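Local coordinates for protein probable acrylyl-CoA reductase AcuI (Escherichia coli, PDB 1O89) that probably catalyses the NADPH-dependent reduction of acrylyl-CoA to propanoyl-CoA as a homodimeric member of the zinc-containing alcohol dehydrogenase family, at residues A[293-296]-A[297-300]; A[109-112]-A[113-117]; A[309-312]-A[313-316]; A[93-96]-A[97-100]; A[138-141]-A[142-146]. All coordinates share one frame; numbering follows the deposited sequence.

Contact 1: residues A[293-296]-A[297-300]; sequences PERR and AQAW
R296 and W300 lie one turn apart on the first two turns of helix 293-306, joined by an i to i+4 backbone bond and by a water between their side chains. Four such alpha-helical bonds run through the segment. A297 N reaches P293 O at 3.0 Å with a nearly straight N-H...O angle of 167°, and Q298 N, A299 N and W300 N go to the carbonyls of E294, R295 and R296; R296 O also takes a second, weak bond from A299 N. Several side-chain donors find acceptors outside the segment. R296 holds its CG anti to the backbone N (chi1 -176°) and bends at chi3, which carries the buried guanidinium past the helix to the preceding loop, where NE donates to T291 O and NH2 makes weak bonds to V289 O and S288 O; S288 is an NADP(+)-binding residue. Its remaining terminal nitrogen, NH1, gives a hydrogen to water 1 at 2.9 Å. R295 forms a salt bridge from NH2 to D161 at the end of helix 139-161. Its NH1 passes 3.7 Å from Q298 NE2, a contact of two donors at the guanidinium edge, with the amide plane turned 76° from that of the guanidinium. The W300 ring packs beside F150 and I145 of helix 139-161, and its CD1 sits 3.3 Å from R296 O. The indole nitrogen is satisfied as well: W300 NE1 donates in the ring plane to the same water, 3.0 Å away.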
loop_
_atom_site.group_PDB
_atom_site.type_symbol
_atom_site.label_atom_id
_atom_site.label_comp_id
_atom_site.label_asym_id
_atom_site.label_seq_id
_atom_site.Cartn_x
_atom_site.Cartn_y
_atom_site.Cartn_z
ATOM N N PRO A 293 13.232 12.171 11.072
ATOM C CA PRO A 293 13.143 12.671 12.460
ATOM C C PRO A 293 11.747 13.127 12.925
ATOM O O PRO A 293 11.413 12.906 14.086
ATOM C CB PRO A 293 14.117 13.866 12.486
ATOM C CG PRO A 293 15.009 13.705 11.312
ATOM C CD PRO A 293 14.318 12.824 10.313
ATOM N N GLU A 294 10.969 13.762 12.055
ATOM C CA GLU A 294 9.662 14.301 12.437
ATOM C C GLU A 294 8.710 13.154 12.785
ATOM O O GLU A 294 8.194 13.085 13.895
ATOM C CB GLU A 294 9.084 15.173 11.312
ATOM C CG GLU A 294 7.785 15.879 11.682
ATOM C CD GLU A 294 7.314 16.865 10.625
ATOM O OE1 GLU A 294 8.050 17.837 10.328
ATOM O OE2 GLU A 294 6.192 16.680 10.097
ATOM N N ARG A 295 8.523 12.244 11.833
ATOM C CA ARG A 295 7.736 11.024 12.029
ATOM C C ARG A 295 8.191 10.232 13.266
ATOM O O ARG A 295 7.379 9.675 14.007
ATOM C CB ARG A 295 7.866 10.131 10.786
ATOM C CG ARG A 295 6.552 9.673 10.200
ATOM C CD ARG A 295 5.759 8.813 11.124
ATOM N NE ARG A 295 4.820 7.937 10.428
ATOM C CZ ARG A 295 3.573 8.261 10.090
ATOM N NH1 ARG A 295 3.079 9.470 10.334
ATOM N NH2 ARG A 295 2.808 7.371 9.494
ATOM N N ARG A 296 9.502 10.202 13.473
ATOM C CA ARG A 296 10.131 9.402 14.511
ATOM C C ARG A 296 9.788 9.946 15.882
ATOM O O ARG A 296 9.389 9.192 16.761
ATOM C CB ARG A 296 11.650 9.425 14.302
ATOM C CG ARG A 296 12.464 8.566 15.227
ATOM C CD ARG A 296 13.940 8.561 14.878
ATOM N NE ARG A 296 14.229 7.903 13.605
ATOM C CZ ARG A 296 14.581 6.624 13.460
ATOM N NH1 ARG A 296 14.697 5.821 14.514
ATOM N NH2 ARG A 296 14.843 6.135 12.253
ATOM N N ALA A 297 9.954 11.255 16.059
ATOM C CA ALA A 297 9.610 11.928 17.313
ATOM C C ALA A 297 8.111 11.774 17.576
ATOM O O ALA A 297 7.694 11.509 18.701
ATOM C CB ALA A 297 9.984 13.381 17.256
ATOM N N GLN A 298 7.314 11.916 16.518
ATOM C CA GLN A 298 5.878 11.763 16.626
ATOM C C GLN A 298 5.507 10.386 17.188
ATOM O O GLN A 298 4.619 10.278 18.021
ATOM C CB GLN A 298 5.228 12.013 15.275
ATOM C CG GLN A 298 3.722 11.811 15.245
ATOM C CD GLN A 298 3.130 12.016 13.857
ATOM O OE1 GLN A 298 1.910 12.144 13.718
ATOM N NE2 GLN A 298 3.986 12.058 12.832
ATOM N N ALA A 299 6.211 9.345 16.760
ATOM C CA ALA A 299 5.903 7.992 17.190
ATOM C C ALA A 299 6.240 7.786 18.649
ATOM O O ALA A 299 5.520 7.061 19.344
ATOM C CB ALA A 299 6.638 6.950 16.341
ATOM N N TRP A 300 7.342 8.374 19.100
ATOM C CA TRP A 300 7.744 8.220 20.489
ATOM C C TRP A 300 6.761 8.926 21.404
ATOM O O TRP A 300 6.480 8.433 22.488
ATOM C CB TRP A 300 9.179 8.711 20.741
ATOM C CG TRP A 300 10.189 7.679 20.349
ATOM C CD1 TRP A 300 10.945 7.672 19.224
ATOM C CD2 TRP A 300 10.507 6.473 21.056
ATOM N NE1 TRP A 300 11.730 6.549 19.186
ATOM C CE2 TRP A 300 11.479 5.791 20.297
ATOM C CE3 TRP A 300 10.088 5.913 22.274
ATOM C CZ2 TRP A 300 12.038 4.582 20.703
ATOM C CZ3 TRP A 300 10.637 4.713 22.678
ATOM C CH2 TRP A 300 11.609 4.056 21.893
HETATM O O HOH W 1 14.093 6.059 17.364
#

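Contact 2: residues A[109-112]-A[113-117]; sequences WGVG and ENHWG
V111 and H115 are joined by a single beta bridge in an irregular loop between strands 103-107 and 122-125, within the GroES-like part of the alcohol dehydrogenase fold. The packed part is mostly backbone, with V111 added at one side. G110 O takes E113 N and N114 N, each at 2.9 Å, the first from above the carbonyl plane and the second within it, while H115 N adds a weak third bond. In return G112 N donates to H115 O at 2.8 Å, nearly along the C=O axis. The glycines permit this backbone path: at G110 and G112 a side chain would be jammed against the preceding carbonyl O, and one on G117 would run into G112 N. Against G117 CA, V111 CG1 is pressed to 3.4 Å, tighter than usual contact. Looser are N114, which is exposed, and the wider spacing between V111 CG2 and the oblique H115 ring. E113 and H115 take polar partners outside the loop: the E113 carboxylate forms a salt bridge with K63, and H115 donates from NE2 to R124 O and meets W129 edge-to-face. On the E113 side a water bridges the two segments: water 2 donates both to V111 O, 3.0 Å away, and to E113 OE2 at 2.8 Å.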
loop_
_atom_site.group_PDB
_atom_site.type_symbol
_atom_site.label_atom_id
_atom_site.label_comp_id
_atom_site.label_asym_id
_atom_site.label_seq_id
_atom_site.Cartn_x
_atom_site.Cartn_y
_atom_site.Cartn_z
ATOM N N TRP A 109 18.999 3.375 12.093
ATOM C CA TRP A 109 19.981 4.122 11.294
ATOM C C TRP A 109 21.213 3.309 10.884
ATOM O O TRP A 109 22.150 3.858 10.339
ATOM C CB TRP A 109 20.390 5.427 11.984
ATOM C CG TRP A 109 19.269 6.415 12.152
ATOM C CD1 TRP A 109 18.692 6.794 13.319
ATOM C CD2 TRP A 109 18.610 7.157 11.126
ATOM N NE1 TRP A 109 17.707 7.721 13.089
ATOM C CE2 TRP A 109 17.636 7.966 11.749
ATOM C CE3 TRP A 109 18.753 7.241 9.740
ATOM C CZ2 TRP A 109 16.817 8.829 11.040
ATOM C CZ3 TRP A 109 17.923 8.097 9.030
ATOM C CH2 TRP A 109 16.972 8.878 9.682
ATOM N N GLY A 110 21.167 1.990 11.071
ATOM C CA GLY A 110 22.303 1.113 10.822
ATOM C C GLY A 110 23.191 0.943 12.058
ATOM O O GLY A 110 24.153 0.171 12.042
ATOM N N VAL A 111 22.870 1.661 13.130
ATOM C CA VAL A 111 23.602 1.557 14.381
ATOM C C VAL A 111 23.470 0.133 14.921
ATOM O O VAL A 111 22.394 -0.462 14.893
ATOM C CB VAL A 111 23.098 2.603 15.410
ATOM C CG1 VAL A 111 23.835 2.486 16.722
ATOM C CG2 VAL A 111 23.257 4.025 14.849
ATOM N N GLY A 112 24.575 -0.414 15.416
ATOM C CA GLY A 112 24.627 -1.817 15.793
ATOM C C GLY A 112 24.799 -2.808 14.655
ATOM O O GLY A 112 24.968 -3.996 14.919
ATOM N N GLU A 113 24.776 -2.333 13.411
ATOM C CA GLU A 113 24.892 -3.187 12.234
ATOM C C GLU A 113 26.108 -2.814 11.386
ATOM O O GLU A 113 27.011 -3.629 11.212
ATOM C CB GLU A 113 23.625 -3.118 11.371
ATOM C CG GLU A 113 22.354 -3.487 12.114
ATOM C CD GLU A 113 21.126 -3.394 11.230
ATOM O OE1 GLU A 113 20.819 -4.382 10.518
ATOM O OE2 GLU A 113 20.479 -2.326 11.231
ATOM N N ASN A 114 26.121 -1.599 10.846
ATOM C CA ASN A 114 27.279 -1.113 10.106
ATOM C C ASN A 114 27.909 0.135 10.728
ATOM O O ASN A 114 28.789 0.765 10.134
ATOM C CB ASN A 114 26.927 -0.899 8.626
ATOM C CG ASN A 114 25.826 0.125 8.417
ATOM O OD1 ASN A 114 25.562 0.976 9.272
ATOM N ND2 ASN A 114 25.182 0.053 7.259
ATOM N N HIS A 115 27.479 0.458 11.946
ATOM C CA HIS A 115 28.001 1.592 12.680
ATOM C C HIS A 115 27.991 1.215 14.163
ATOM O O HIS A 115 26.973 0.774 14.662
ATOM C CB HIS A 115 27.138 2.831 12.384
ATOM C CG HIS A 115 27.558 4.063 13.123
ATOM N ND1 HIS A 115 28.064 5.174 12.489
ATOM C CD2 HIS A 115 27.535 4.364 14.445
ATOM C CE1 HIS A 115 28.349 6.101 13.387
ATOM N NE2 HIS A 115 28.028 5.639 14.581
ATOM N N TRP A 116 29.114 1.368 14.856
ATOM C CA TRP A 116 29.244 0.945 16.251
ATOM C C TRP A 116 28.084 1.451 17.092
ATOM O O TRP A 116 27.814 2.639 17.126
ATOM C CB TRP A 116 30.565 1.422 16.871
ATOM C CG TRP A 116 31.782 0.635 16.453
ATOM C CD1 TRP A 116 31.861 -0.327 15.480
ATOM C CD2 TRP A 116 33.095 0.751 16.997
ATOM N NE1 TRP A 116 33.143 -0.812 15.388
ATOM C CE2 TRP A 116 33.921 -0.171 16.317
ATOM C CE3 TRP A 116 33.668 1.548 18.000
ATOM C CZ2 TRP A 116 35.283 -0.315 16.604
ATOM C CZ3 TRP A 116 35.020 1.392 18.291
ATOM C CH2 TRP A 116 35.809 0.468 17.590
ATOM N N GLY A 117 27.443 0.543 17.812
ATOM C CA GLY A 117 26.189 0.830 18.471
ATOM C C GLY A 117 26.208 0.753 19.971
ATOM O O GLY A 117 27.178 1.140 20.607
HETATM O O HOH W 2 20.254 -0.066 12.850
#

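Contact 3: residues A[309-312]-A[313-316]; sequences ESFY and TQAA
With CG anti to its carbonyl carbon (chi1 -62°) and the chain bent at chi2, Q314 lays its aliphatic part back over the end of the short helix 309-312. T313 has OG1 between the backbone N and the carbonyl carbon (chi1 67°), which brings it to S310 O. The resulting contacts are modest. Q314 CG rests 3.3 Å from F311 O and 3.6 Å from S310 O, a methylene lying against two carbonyl oxygens, and Q314 OE1 stands obliquely beside the F311 ring at 4.5 Å from CD1. T313 OG1 gives S310 O a weak hydrogen bond of 3.5 Å, and T313 CG2 lies 3.7 Å from E309 O. The helix itself is weakly bonded, with Y312 N donating to E309 O at 3.0 Å. An alanine in place of Q314 would remove CG and the amide, and would probably leave the F311 and S310 carbonyls without that methylene cover. Beyond the turn the chain leads into strand 317-319. On the buried side F311 packs on R339, while Y312 settles against L137, L307 and helix 139-161, touching I145 and forming a cation-pi contact with K141.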
loop_
_atom_site.group_PDB
_atom_site.type_symbol
_atom_site.label_atom_id
_atom_site.label_comp_id
_atom_site.label_asym_id
_atom_site.label_seq_id
_atom_site.Cartn_x
_atom_site.Cartn_y
_atom_site.Cartn_z
ATOM N N GLU A 309 0.293 1.358 31.435
ATOM C CA GLU A 309 1.305 1.237 32.496
ATOM C C GLU A 309 1.744 -0.212 32.718
ATOM O O GLU A 309 2.928 -0.471 32.974
ATOM C CB GLU A 309 0.815 1.855 33.813
ATOM C CG GLU A 309 0.746 3.384 33.808
ATOM C CD GLU A 309 1.992 4.052 33.231
ATOM O OE1 GLU A 309 2.953 4.294 33.999
ATOM O OE2 GLU A 309 2.011 4.339 32.009
ATOM N N SER A 310 0.803 -1.146 32.592
ATOM C CA SER A 310 1.090 -2.577 32.746
ATOM C C SER A 310 2.124 -3.101 31.744
ATOM O O SER A 310 2.737 -4.150 31.963
ATOM C CB SER A 310 -0.202 -3.396 32.623
ATOM O OG SER A 310 -0.851 -3.148 31.384
ATOM N N PHE A 311 2.309 -2.371 30.648
ATOM C CA PHE A 311 3.310 -2.722 29.659
ATOM C C PHE A 311 4.752 -2.524 30.177
ATOM O O PHE A 311 5.644 -3.312 29.837
ATOM C CB PHE A 311 3.082 -1.897 28.392
ATOM C CG PHE A 311 4.087 -2.159 27.323
ATOM C CD1 PHE A 311 3.947 -3.249 26.473
ATOM C CD2 PHE A 311 5.185 -1.327 27.175
ATOM C CE1 PHE A 311 4.888 -3.496 25.480
ATOM C CE2 PHE A 311 6.124 -1.566 26.189
ATOM C CZ PHE A 311 5.974 -2.649 25.339
ATOM N N TYR A 312 4.975 -1.472 30.976
ATOM C CA TYR A 312 6.314 -1.134 31.488
ATOM C C TYR A 312 6.744 -1.996 32.669
ATOM O O TYR A 312 7.942 -2.248 32.841
ATOM C CB TYR A 312 6.391 0.341 31.926
ATOM C CG TYR A 312 6.165 1.359 30.829
ATOM C CD1 TYR A 312 7.205 1.761 29.994
ATOM C CD2 TYR A 312 4.913 1.931 30.640
ATOM C CE1 TYR A 312 6.996 2.703 28.982
ATOM C CE2 TYR A 312 4.692 2.865 29.644
ATOM C CZ TYR A 312 5.736 3.250 28.813
ATOM O OH TYR A 312 5.527 4.173 27.813
ATOM N N THR A 313 5.784 -2.427 33.494
ATOM C CA THR A 313 6.097 -3.223 34.689
ATOM C C THR A 313 6.446 -4.677 34.365
ATOM O O THR A 313 6.802 -5.428 35.270
ATOM C CB THR A 313 4.931 -3.193 35.774
ATOM O OG1 THR A 313 3.704 -3.886 35.293
ATOM C CG2 THR A 313 4.493 -1.754 36.056
ATOM N N GLN A 314 6.343 -5.082 33.097
ATOM C CA GLN A 314 6.701 -6.448 32.703
ATOM C C GLN A 314 8.138 -6.759 33.131
ATOM O O GLN A 314 9.012 -5.897 33.070
ATOM C CB GLN A 314 6.542 -6.662 31.186
ATOM C CG GLN A 314 5.097 -6.493 30.676
ATOM C CD GLN A 314 4.754 -7.373 29.473
ATOM O OE1 GLN A 314 5.201 -7.111 28.347
ATOM N NE2 GLN A 314 3.932 -8.402 29.706
ATOM N N ALA A 315 8.360 -7.989 33.584
ATOM C CA ALA A 315 9.682 -8.447 33.999
ATOM C C ALA A 315 10.678 -8.395 32.840
ATOM O O ALA A 315 10.436 -8.979 31.789
ATOM C CB ALA A 315 9.596 -9.852 34.532
ATOM N N ALA A 316 11.780 -7.679 33.044
ATOM C CA ALA A 316 12.890 -7.626 32.103
ATOM C C ALA A 316 14.166 -8.184 32.727
ATOM O O ALA A 316 14.449 -7.938 33.895
ATOM C CB ALA A 316 13.116 -6.197 31.664
#

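Contact 4: residues A[93-96]-A[97-100]; sequences SEDP and RFHA
D95 and R97 set their flat ends nearly parallel, the carboxylate and guanidinium planes 12° apart but offset, with OD1 meeting the guanidinium obliquely, while the D95 carboxylate stands nearly perpendicular, at 83°, to the ring of F98. The salt bridge runs from D95 OD1 to R97 NE at 3.0 Å, with a weaker hydrogen bond from NE to OD2. R97 reaches it by placing CG between its backbone N and carbonyl carbon (chi1 65°) and bending at chi2, which folds the chain back over D95; NH2 has a second acidic partner in D128. R97 N adds a weak bond to D95 OD1, closing a weakly bonded Asx turn. F98 offers its ring edge to the carboxylate, CD2 lying 3.9 Å from D95 CG in the ring plane. The D95 carbonyl is gripped as well: F98 N donates from above its plane at 3.2 Å, and S93 OG donates on a lone pair at 2.9 Å. S93 OG also lies beside F98 CB, at 3.5 Å. With an alanine here the carboxylate is gone, which would probably leave R97 NE and the R97 amide without their acceptor and the arginine held at this end by D128 alone. The bond from F98 N to D95 O closes a type I beta turn, D95 to F98, in the surface connection between antiparallel strands 85-93 and 103-107 of the GroES-like domain.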
loop_
_atom_site.group_PDB
_atom_site.type_symbol
_atom_site.label_atom_id
_atom_site.label_comp_id
_atom_site.label_asym_id
_atom_site.label_seq_id
_atom_site.Cartn_x
_atom_site.Cartn_y
_atom_site.Cartn_z
ATOM N N SER A 93 28.884 17.278 22.414
ATOM C CA SER A 93 28.098 17.581 21.224
ATOM C C SER A 93 28.604 18.815 20.476
ATOM O O SER A 93 28.827 19.853 21.079
ATOM C CB SER A 93 26.631 17.787 21.607
ATOM O OG SER A 93 25.827 17.997 20.458
ATOM N N GLU A 94 28.807 18.673 19.168
ATOM C CA GLU A 94 28.980 19.809 18.262
ATOM C C GLU A 94 27.649 20.164 17.586
ATOM O O GLU A 94 27.536 21.215 16.970
ATOM C CB GLU A 94 30.025 19.504 17.184
ATOM C CG GLU A 94 31.445 19.269 17.695
ATOM C CD GLU A 94 32.113 18.073 17.028
ATOM O OE1 GLU A 94 32.789 18.248 15.992
ATOM O OE2 GLU A 94 31.946 16.948 17.542
ATOM N N ASP A 95 26.664 19.272 17.676
ATOM C CA ASP A 95 25.313 19.550 17.186
ATOM C C ASP A 95 24.643 20.583 18.119
ATOM O O ASP A 95 24.472 20.310 19.309
ATOM C CB ASP A 95 24.495 18.248 17.145
ATOM C CG ASP A 95 23.213 18.378 16.335
ATOM O OD1 ASP A 95 22.496 19.390 16.494
ATOM O OD2 ASP A 95 22.836 17.506 15.521
ATOM N N PRO A 96 24.264 21.754 17.594
ATOM C CA PRO A 96 23.725 22.841 18.429
ATOM C C PRO A 96 22.594 22.440 19.373
ATOM O O PRO A 96 22.539 22.956 20.486
ATOM C CB PRO A 96 23.183 23.853 17.403
ATOM C CG PRO A 96 23.881 23.565 16.135
ATOM C CD PRO A 96 24.318 22.131 16.170
ATOM N N ARG A 97 21.711 21.550 18.929
ATOM C CA ARG A 97 20.497 21.225 19.685
ATOM C C ARG A 97 20.649 20.146 20.771
ATOM O O ARG A 97 19.688 19.853 21.479
ATOM C CB ARG A 97 19.344 20.876 18.732
ATOM C CG ARG A 97 19.548 19.626 17.893
ATOM C CD ARG A 97 19.437 19.869 16.383
ATOM N NE ARG A 97 19.711 18.635 15.642
ATOM C CZ ARG A 97 19.061 18.221 14.556
ATOM N NH1 ARG A 97 18.073 18.930 14.016
ATOM N NH2 ARG A 97 19.415 17.072 13.995
ATOM N N PHE A 98 21.840 19.567 20.904
ATOM C CA PHE A 98 22.136 18.631 21.990
ATOM C C PHE A 98 23.225 19.177 22.909
ATOM O O PHE A 98 24.239 19.701 22.445
ATOM C CB PHE A 98 22.546 17.264 21.439
ATOM C CG PHE A 98 21.454 16.575 20.690
ATOM C CD1 PHE A 98 20.433 15.928 21.370
ATOM C CD2 PHE A 98 21.425 16.595 19.305
ATOM C CE1 PHE A 98 19.403 15.310 20.679
ATOM C CE2 PHE A 98 20.401 15.969 18.610
ATOM C CZ PHE A 98 19.390 15.327 19.298
ATOM N N HIS A 99 22.996 19.045 24.215
ATOM C CA HIS A 99 23.909 19.547 25.234
ATOM C C HIS A 99 24.317 18.433 26.191
ATOM O O HIS A 99 23.571 17.468 26.392
ATOM C CB HIS A 99 23.255 20.702 26.011
ATOM C CG HIS A 99 21.974 20.328 26.695
ATOM N ND1 HIS A 99 20.755 20.330 26.048
ATOM C CD2 HIS A 99 21.722 19.935 27.968
ATOM C CE1 HIS A 99 19.809 19.954 26.892
ATOM N NE2 HIS A 99 20.370 19.705 28.062
ATOM N N ALA A 100 25.502 18.580 26.782
ATOM C CA ALA A 100 26.007 17.647 27.784
ATOM C C ALA A 100 25.005 17.439 28.926
ATOM O O ALA A 100 24.450 18.404 29.455
ATOM C CB ALA A 100 27.334 18.154 28.343
#

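Contact 5: residues A[138-141]-A[142-146]; sequences DARK and AMIIG
R140 O is gripped by I144 N at 3.0 Å and by a weak bond from M143 N, within the first turns of helix 139-161. The neighbouring carbonyls are used in the same i to i+4 pattern: A142 N reaches D138 O at 2.9 Å, M143 N reaches A139 O, and I145 N reaches K141 O at 3.0 Å. D138 occupies the N-cap, and its OD1 accepts from K141 N at 2.9 Å with an almost straight N-H...O angle of 174°, so a first-turn amide that has no carbonyl partner in the helix is satisfied by the side chain. Side-chain contacts follow the same spacing. R140, extended from CG to NE, passes I144 so that NH1 lies 3.7 Å from CD1, while its NE forms a salt bridge with E318. M143 sets CG anti to its carbonyl carbon (chi1 -64°), which places CG 3.4 Å from A139 O and leaves the bent tail to pack on W57 and A87. The chemistry thus divides the helix start between partly exposed charged residues (D138, R140, K141) and buried apolar ones (A142, M143, I144, I145), and the negative D138 carboxylate probably interacts favourably with the positive end of the helix dipole.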
loop_
_atom_site.group_PDB
_atom_site.type_symbol
_atom_site.label_atom_id
_atom_site.label_comp_id
_atom_site.label_asym_id
_atom_site.label_seq_id
_atom_site.Cartn_x
_atom_site.Cartn_y
_atom_site.Cartn_z
ATOM N N ASP A 138 12.003 7.359 30.421
ATOM C CA ASP A 138 13.432 7.381 30.766
ATOM C C ASP A 138 14.201 6.327 29.946
ATOM O O ASP A 138 13.620 5.613 29.118
ATOM C CB ASP A 138 13.640 7.214 32.289
ATOM C CG ASP A 138 13.162 5.857 32.822
ATOM O OD1 ASP A 138 13.191 4.856 32.080
ATOM O OD2 ASP A 138 12.762 5.682 33.993
ATOM N N ALA A 139 15.512 6.258 30.160
ATOM C CA ALA A 139 16.391 5.352 29.417
ATOM C C ALA A 139 15.935 3.884 29.491
ATOM O O ALA A 139 15.841 3.207 28.487
ATOM C CB ALA A 139 17.828 5.493 29.957
ATOM N N ARG A 140 15.630 3.401 30.691
ATOM C CA ARG A 140 15.231 2.008 30.858
ATOM C C ARG A 140 13.924 1.712 30.124
ATOM O O ARG A 140 13.843 0.756 29.370
ATOM C CB ARG A 140 15.096 1.653 32.343
ATOM C CG ARG A 140 15.006 0.163 32.635
ATOM C CD ARG A 140 15.162 -0.175 34.123
ATOM N NE ARG A 140 15.143 -1.612 34.353
ATOM C CZ ARG A 140 14.037 -2.360 34.428
ATOM N NH1 ARG A 140 12.821 -1.830 34.277
ATOM N NH2 ARG A 140 14.147 -3.664 34.654
ATOM N N LYS A 141 12.907 2.534 30.356
ATOM C CA LYS A 141 11.614 2.369 29.704
ATOM C C LYS A 141 11.767 2.435 28.188
ATOM O O LYS A 141 11.147 1.661 27.468
ATOM C CB LYS A 141 10.620 3.447 30.163
ATOM C CG LYS A 141 10.192 3.342 31.617
ATOM C CD LYS A 141 9.218 4.463 31.985
ATOM C CE LYS A 141 8.659 4.301 33.396
ATOM N NZ LYS A 141 7.314 4.961 33.551
ATOM N N ALA A 142 12.599 3.348 27.707
ATOM C CA ALA A 142 12.798 3.504 26.269
ATOM C C ALA A 142 13.373 2.233 25.657
ATOM O O ALA A 142 13.014 1.859 24.562
ATOM C CB ALA A 142 13.700 4.691 25.966
ATOM N N MET A 143 14.262 1.561 26.364
ATOM C CA MET A 143 14.832 0.330 25.839
ATOM C C MET A 143 13.898 -0.854 25.986
ATOM O O MET A 143 14.000 -1.789 25.214
ATOM C CB MET A 143 16.179 0.044 26.495
ATOM C CG MET A 143 17.204 1.109 26.171
ATOM S SD MET A 143 17.536 1.142 24.407
ATOM C CE MET A 143 16.572 2.478 23.849
ATOM N N ILE A 144 13.012 -0.827 26.983
ATOM C CA ILE A 144 11.950 -1.815 27.086
ATOM C C ILE A 144 11.062 -1.738 25.837
ATOM O O ILE A 144 10.770 -2.765 25.228
ATOM C CB ILE A 144 11.110 -1.602 28.362
ATOM C CG1 ILE A 144 11.903 -2.034 29.598
ATOM C CG2 ILE A 144 9.763 -2.389 28.286
ATOM C CD1 ILE A 144 11.310 -1.550 30.891
ATOM N N ILE A 145 10.667 -0.521 25.452
ATOM C CA ILE A 145 9.848 -0.301 24.255
ATOM C C ILE A 145 10.634 -0.805 23.050
ATOM O O ILE A 145 10.207 -1.731 22.356
ATOM C CB ILE A 145 9.489 1.212 24.064
ATOM C CG1 ILE A 145 8.593 1.725 25.192
ATOM C CG2 ILE A 145 8.780 1.446 22.742
ATOM C CD1 ILE A 145 8.536 3.265 25.248
ATOM N N GLY A 146 11.771 -0.167 22.819
ATOM C CA GLY A 146 12.720 -0.589 21.808
ATOM C C GLY A 146 12.298 -0.312 20.367
ATOM O O GLY A 146 11.281 0.336 20.109
#

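From the N terminus, contact 4 comes first, closing the turn between strands 85-93 and 103-107. Contact 2 follows in the loop from 103-107 to 122-125, then contact 5 at the start of helix 139-161, contact 1 on helix 293-306 and contact 3 at helix 309-312 and the turn that follows it. All are local and in series; none nests in or crosses another. In space contacts 1 and 3 both meet contact 5 on helix 139-161: W300 of contact 1 packs on I145, and Y312 of contact 3 touches the same helix. R296 also touches W109 of contact 2, joining helix 293-306 to the GroES-like part. Contact 4 touches none of the others.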